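Putative curved DNA-binding protein (Chaetomium thermophilum var. thermophilum DSM 1495, PDB 4IPA) probably acts in ribosome biogenesis as an Arx1 protein with a methionine aminopeptidase-like fold of the M24 family, and may also bind DNA. Local coordinates at residues 52-57 against 96-101; 56-61 against 305-310. All blocks are in the same frame, centred on the assembly; numbering follows the deposited sequence.

Contact 1 (52-57 against 96-101); sequences KIIDIC and YTPLRS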
loop_
_atom_site.group_PDB
_atom_site.type_symbol
_atom_site.label_atom_id
_atom_site.label_comp_id
_atom_site.label_asym_id
_atom_site.label_seq_id
_atom_site.Cartn_x
_atom_site.Cartn_y
_atom_site.Cartn_z
ATOM N N LYS A 52 4.222 10.221 19.368
ATOM C CA LYS A 52 5.390 10.382 18.527
ATOM C C LYS A 52 5.429 9.289 17.464
ATOM O O LYS A 52 5.419 8.097 17.785
ATOM C CB LYS A 52 6.652 10.305 19.387
ATOM C CG LYS A 52 6.674 11.293 20.535
ATOM C CD LYS A 52 7.723 10.929 21.572
ATOM C CE LYS A 52 9.128 10.977 20.989
ATOM N NZ LYS A 52 10.144 10.530 21.988
ATOM N N ILE A 53 5.503 9.700 16.204
ATOM C CA ILE A 53 5.567 8.758 15.101
ATOM C C ILE A 53 6.653 7.690 15.265
ATOM O O ILE A 53 6.407 6.513 14.973
ATOM C CB ILE A 53 5.719 9.490 13.740
ATOM C CG1 ILE A 53 4.437 10.256 13.426
ATOM C CG2 ILE A 53 5.985 8.504 12.616
ATOM C CD1 ILE A 53 4.476 11.019 12.114
ATOM N N ILE A 54 7.844 8.079 15.717
ATOM C CA ILE A 54 8.930 7.107 15.812
ATOM C C ILE A 54 8.621 6.003 16.826
ATOM O O ILE A 54 9.058 4.866 16.659
ATOM C CB ILE A 54 10.319 7.740 16.118
ATOM C CG1 ILE A 54 11.430 6.722 15.842
ATOM C CG2 ILE A 54 10.420 8.192 17.557
ATOM C CD1 ILE A 54 12.476 7.217 14.921
ATOM N N ASP A 55 7.866 6.341 17.868
ATOM C CA ASP A 55 7.471 5.360 18.862
ATOM C C ASP A 55 6.487 4.348 18.282
ATOM O O ASP A 55 6.599 3.144 18.537
ATOM C CB ASP A 55 6.862 6.045 20.088
ATOM C CG ASP A 55 7.898 6.781 20.916
ATOM O OD1 ASP A 55 9.108 6.519 20.731
ATOM O OD2 ASP A 55 7.499 7.616 21.756
ATOM N N ILE A 56 5.525 4.845 17.509
ATOM C CA ILE A 56 4.533 3.994 16.863
ATOM C C ILE A 56 5.171 3.008 15.876
ATOM O O ILE A 56 4.881 1.815 15.920
ATOM C CB ILE A 56 3.462 4.834 16.152
ATOM C CG1 ILE A 56 2.912 5.903 17.105
ATOM C CG2 ILE A 56 2.335 3.939 15.654
ATOM C CD1 ILE A 56 1.974 6.908 16.454
ATOM N N CYS A 57 6.043 3.507 15.000
ATOM C CA CYS A 57 6.751 2.653 14.048
ATOM C C CYS A 57 7.578 1.594 14.765
ATOM O O CYS A 57 7.570 0.422 14.374
ATOM C CB CYS A 57 7.664 3.474 13.134
ATOM S SG CYS A 57 6.827 4.645 12.066
ATOM N N TYR A 96 6.070 6.896 5.693
ATOM C CA TYR A 96 7.003 7.587 6.569
ATOM C C TYR A 96 7.495 6.699 7.722
ATOM O O TYR A 96 6.695 6.058 8.405
ATOM C CB TYR A 96 6.323 8.842 7.128
ATOM C CG TYR A 96 7.247 9.806 7.834
ATOM C CD1 TYR A 96 8.391 10.287 7.207
ATOM C CD2 TYR A 96 6.959 10.262 9.112
ATOM C CE1 TYR A 96 9.241 11.183 7.852
ATOM C CE2 TYR A 96 7.794 11.150 9.759
ATOM C CZ TYR A 96 8.937 11.614 9.124
ATOM O OH TYR A 96 9.772 12.508 9.771
ATOM N N THR A 97 8.809 6.672 7.940
ATOM C CA THR A 97 9.399 5.866 9.017
ATOM C C THR A 97 10.808 6.376 9.367
ATOM O O THR A 97 11.810 5.788 8.971
ATOM C CB THR A 97 9.408 4.342 8.676
ATOM O OG1 THR A 97 10.258 3.632 9.587
ATOM C CG2 THR A 97 9.891 4.099 7.254
ATOM N N PRO A 98 10.876 7.476 10.137
ATOM C CA PRO A 98 12.107 8.261 10.298
ATOM C C PRO A 98 13.155 7.651 11.238
ATOM O O PRO A 98 12.864 6.715 11.986
ATOM C CB PRO A 98 11.590 9.586 10.856
ATOM C CG PRO A 98 10.395 9.201 11.660
ATOM C CD PRO A 98 9.767 8.015 10.940
ATOM N N LEU A 99 14.375 8.185 11.189
ATOM C CA LEU A 99 15.443 7.755 12.109
ATOM C C LEU A 99 15.267 8.331 13.509
ATOM O O LEU A 99 14.804 9.457 13.676
ATOM C CB LEU A 99 16.811 8.150 11.581
ATOM C CG LEU A 99 17.215 7.507 10.255
ATOM C CD1 LEU A 99 18.653 7.847 9.916
ATOM C CD2 LEU A 99 17.022 5.998 10.334
ATOM N N ARG A 100 15.645 7.557 14.514
ATOM C CA ARG A 100 15.646 8.060 15.886
ATOM C C ARG A 100 16.696 9.159 16.087
ATOM O O ARG A 100 16.467 10.103 16.849
ATOM C CB ARG A 100 15.843 6.924 16.906
ATOM C CG ARG A 100 15.667 7.383 18.345
ATOM C CD ARG A 100 15.381 6.234 19.307
ATOM N NE ARG A 100 13.989 5.790 19.271
ATOM C CZ ARG A 100 12.957 6.495 19.729
ATOM N NH1 ARG A 100 13.144 7.700 20.249
ATOM N NH2 ARG A 100 11.728 5.999 19.657
ATOM N N SER A 101 17.821 9.047 15.378
ATOM C CA SER A 101 18.926 10.009 15.491
ATOM C C SER A 101 18.726 11.304 14.691
ATOM O O SER A 101 19.522 12.233 14.803
ATOM C CB SER A 101 20.245 9.357 15.064
ATOM O OG SER A 101 20.212 9.013 13.682
HETATM O O HOH W 1 10.706 8.205 22.345
#

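Contact 2 (56-61 against 305-310); sequences ICEQGD and SLRQLE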
loop_
_atom_site.group_PDB
_atom_site.type_symbol
_atom_site.label_atom_id
_atom_site.label_comp_id
_atom_site.label_asym_id
_atom_site.label_seq_id
_atom_site.Cartn_x
_atom_site.Cartn_y
_atom_site.Cartn_z
ATOM N N ILE A 56 5.525 4.845 17.509
ATOM C CA ILE A 56 4.533 3.994 16.863
ATOM C C ILE A 56 5.171 3.008 15.876
ATOM O O ILE A 56 4.881 1.815 15.920
ATOM C CB ILE A 56 3.462 4.834 16.152
ATOM C CG1 ILE A 56 2.912 5.903 17.105
ATOM C CG2 ILE A 56 2.335 3.939 15.654
ATOM C CD1 ILE A 56 1.974 6.908 16.454
ATOM N N CYS A 57 6.043 3.507 15.000
ATOM C CA CYS A 57 6.751 2.653 14.048
ATOM C C CYS A 57 7.578 1.594 14.765
ATOM O O CYS A 57 7.570 0.422 14.374
ATOM C CB CYS A 57 7.664 3.474 13.134
ATOM S SG CYS A 57 6.827 4.645 12.066
ATOM N N GLU A 58 8.305 2.000 15.804
ATOM C CA GLU A 58 9.106 1.032 16.549
ATOM C C GLU A 58 8.215 -0.027 17.195
ATOM O O GLU A 58 8.512 -1.224 17.142
ATOM C CB GLU A 58 9.985 1.714 17.604
ATOM C CG GLU A 58 11.183 2.471 17.026
ATOM C CD GLU A 58 12.056 3.147 18.098
ATOM O OE1 GLU A 58 11.625 3.248 19.264
ATOM O OE2 GLU A 58 13.176 3.582 17.767
ATOM N N GLN A 59 7.119 0.412 17.800
ATOM C CA GLN A 59 6.205 -0.523 18.456
ATOM C C GLN A 59 5.533 -1.461 17.452
ATOM O O GLN A 59 5.347 -2.653 17.727
ATOM C CB GLN A 59 5.151 0.218 19.281
ATOM C CG GLN A 59 4.209 -0.707 20.061
ATOM C CD GLN A 59 4.948 -1.670 20.996
ATOM O OE1 GLN A 59 6.046 -1.383 21.468
ATOM N NE2 GLN A 59 4.345 -2.818 21.250
ATOM N N GLY A 60 5.176 -0.920 16.293
ATOM C CA GLY A 60 4.563 -1.724 15.249
ATOM C C GLY A 60 5.532 -2.800 14.803
ATOM O O GLY A 60 5.143 -3.967 14.653
ATOM N N ASP A 61 6.794 -2.412 14.614
ATOM C CA ASP A 61 7.815 -3.341 14.142
ATOM C C ASP A 61 8.066 -4.450 15.162
ATOM O O ASP A 61 8.256 -5.608 14.800
ATOM C CB ASP A 61 9.111 -2.602 13.777
ATOM C CG ASP A 61 8.988 -1.814 12.467
ATOM O OD1 ASP A 61 8.009 -2.051 11.720
ATOM O OD2 ASP A 61 9.868 -0.964 12.185
ATOM N N SER A 305 12.951 -0.215 6.620
ATOM C CA SER A 305 13.320 1.130 7.031
ATOM C C SER A 305 14.745 1.114 7.561
ATOM O O SER A 305 15.124 0.193 8.269
ATOM C CB SER A 305 12.371 1.627 8.128
ATOM O OG SER A 305 12.801 2.883 8.624
ATOM N N LEU A 306 15.535 2.130 7.237
ATOM C CA LEU A 306 16.859 2.270 7.852
ATOM C C LEU A 306 16.816 2.255 9.387
ATOM O O LEU A 306 17.764 1.827 10.032
ATOM C CB LEU A 306 17.538 3.553 7.389
ATOM C CG LEU A 306 17.916 3.726 5.916
ATOM C CD1 LEU A 306 18.688 5.045 5.759
ATOM C CD2 LEU A 306 18.733 2.566 5.396
ATOM N N ARG A 307 15.738 2.747 9.979
ATOM C CA ARG A 307 15.640 2.717 11.436
ATOM C C ARG A 307 15.604 1.282 11.974
ATOM O O ARG A 307 15.817 1.060 13.157
ATOM C CB ARG A 307 14.416 3.488 11.943
ATOM C CG ARG A 307 14.496 3.798 13.436
ATOM C CD ARG A 307 13.236 3.396 14.212
ATOM N NE ARG A 307 13.022 1.948 14.279
ATOM C CZ ARG A 307 11.975 1.332 13.730
ATOM N NH1 ARG A 307 11.058 2.050 13.081
ATOM N NH2 ARG A 307 11.834 0.012 13.836
ATOM N N GLN A 308 15.347 0.308 11.106
ATOM C CA GLN A 308 15.239 -1.070 11.563
ATOM C C GLN A 308 16.596 -1.719 11.722
ATOM O O GLN A 308 16.716 -2.738 12.398
ATOM C CB GLN A 308 14.395 -1.906 10.603
ATOM C CG GLN A 308 12.900 -1.726 10.774
ATOM C CD GLN A 308 12.114 -2.400 9.660
ATOM O OE1 GLN A 308 12.263 -2.053 8.484
ATOM N NE2 GLN A 308 11.281 -3.382 10.025
ATOM N N LEU A 309 17.610 -1.146 11.082
ATOM C CA LEU A 309 18.943 -1.751 11.099
ATOM C C LEU A 309 19.558 -1.659 12.493
ATOM O O LEU A 309 19.087 -0.889 13.323
ATOM C CB LEU A 309 19.852 -1.095 10.061
ATOM C CG LEU A 309 19.388 -1.286 8.618
ATOM C CD1 LEU A 309 20.413 -0.726 7.636
ATOM C CD2 LEU A 309 19.156 -2.746 8.347
ATOM N N GLU A 310 20.606 -2.443 12.739
ATOM C CA GLU A 310 21.252 -2.506 14.053
ATOM C C GLU A 310 21.854 -1.184 14.513
ATOM O O GLU A 310 21.816 -0.868 15.697
ATOM C CB GLU A 310 22.349 -3.579 14.074
ATOM C CG GLU A 310 21.856 -5.011 13.948
ATOM C CD GLU A 310 22.995 -6.028 13.926
ATOM O OE1 GLU A 310 24.102 -5.701 14.409
ATOM O OE2 GLU A 310 22.788 -7.154 13.419
HETATM O O HOH W 2 9.353 1.298 10.632
#

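Contact 1 (52-57 against 96-101)
Ile-54 carries most of the contact, pressing its two branches against different parts of 96-101. Its CD1 lies close to the backbone, 3.0 Å from Pro-98 O and 3.2 Å from Arg-100 N. The packing is tight here, and chi2 sits at 126°, away from a staggered value. The other branch, CG2, lies over one face of the Arg-100 guanidinium, 3.3 Å from NH2. That same NH2 donates to Asp-55 OD1 at 2.9 Å; the acceptor lies close to the guanidinium plane and is met nearly along its C-O axis, so the salt bridge forms at the edge while the isoleucine covers a face. With carboxylate and guanidinium only 23° apart, the two groups are almost coplanar. Were Ile-54 replaced by an alanine, the guanidinium would probably lose the apolar group over this face, and a gap would be likely beside the Pro-98 carbonyl.

Next to Ile-54 on the same first turn, Ile-53 has its CG1 branch beside the backbone N (chi1 -68°), and CD1 reaches the edge of the Tyr-96 ring, 4.0 Å from CD2. Its CG2 meets Pro-98 CD at 4.2 Å, and that proline carbon in turn lies over the rim of one tyrosine face. Cys-57 SG lies 3.9 Å from Tyr-96 O, close also to the Thr-97 side chain.

Further out, Glu-58 supplies a second carboxylate to Arg-100 NH2, Glu-105 accepts the Tyr-96 hydroxyl in a hydrogen bond, and Glu-312 binds Arg-100 N. Lys-52, the N-cap residue, adds a long salt bridge to Asp-55. The arrangement joins the first turn of helix 53-69 to the loop between strands 79-88 and 115-124, within the pita-bread fold of the M24 family.

Contact 2 (56-61 against 305-310)
Arg-307 and Asp-61 approach from opposite directions and make the main charged link between helix 53-69 and 305-310. Arg-307 NH2 donates to Asp-61 OD2 at 2.7 Å with an N-H...O angle of 160°, nearly in the guanidinium plane and on the anti lone pair of the oxygen. A weak second bond runs from Arg-307 NH1 to the same OD2 at 3.4 Å, and a water spans the pair, donating to OD2 and accepting from NH1. One oxygen thus takes three donors, while Asp-61 OD1 is held by Thr-85 of strand 79-88. Glu-58 OE2 makes only a long salt bridge to Arg-307 NE, at 3.9 Å; it stands off the plane of the guanidinium, so the attraction is one of charge, without a hydrogen bond. Its OE1 is paired with Arg-100 instead.

In the M24 pita-bread fold, this places the second and third turns of helix 53-69 against the short 3-10 segment 306-308, which leads from strand 304-305 toward helix 312-324.

Among the van der Waals contacts, Glu-58 CG lies over one face of the Arg-307 guanidinium, 3.3 Å from NE. The carboxylate beyond stands steeply to that plane, at 83°. Cys-57 CB approaches Arg-307 NH1 obliquely at 3.7 Å. The arginine reaches these partners through a chain bent at chi2 and again at chi3 (67°). Gln-308 CG lies 3.4 Å from Asp-61 OD2, its side chain crossing that of the aspartate at about a right angle.

Hydrogen bonds inside 305-310 shape the backbone that presents these groups. Ser-305 N donates to Gln-308 OE1 at 2.7 Å, almost straight and in the carbonyl plane, which fixes the glutamine amide. Ser-305 OG accepts from Arg-307 N, forming an ST turn.

In the fold
Contacts 1 and 2 overlap along helix 53-69, sharing Ile-56 and Cys-57, and their centres are about 7 Å apart. The helix thereby meets two loops that are distant in sequence but touch each other as well: Leu-99 CD2 packs 3.5 Å from Arg-307 N, and Thr-97 OG1 lies 2.8 Å from Ser-305 OG, probably hydrogen-bonded. A salt bridge also connects the contacts: Arg-100 NH2 of contact 1 meets Glu-58 OE1 of contact 2 at 2.8 Å, joining both salt-bridge networks. The contacts lie on the same side of the chain's centre, about 19 and 18 Å from it (centre to centre), and neither includes a metal or ligand.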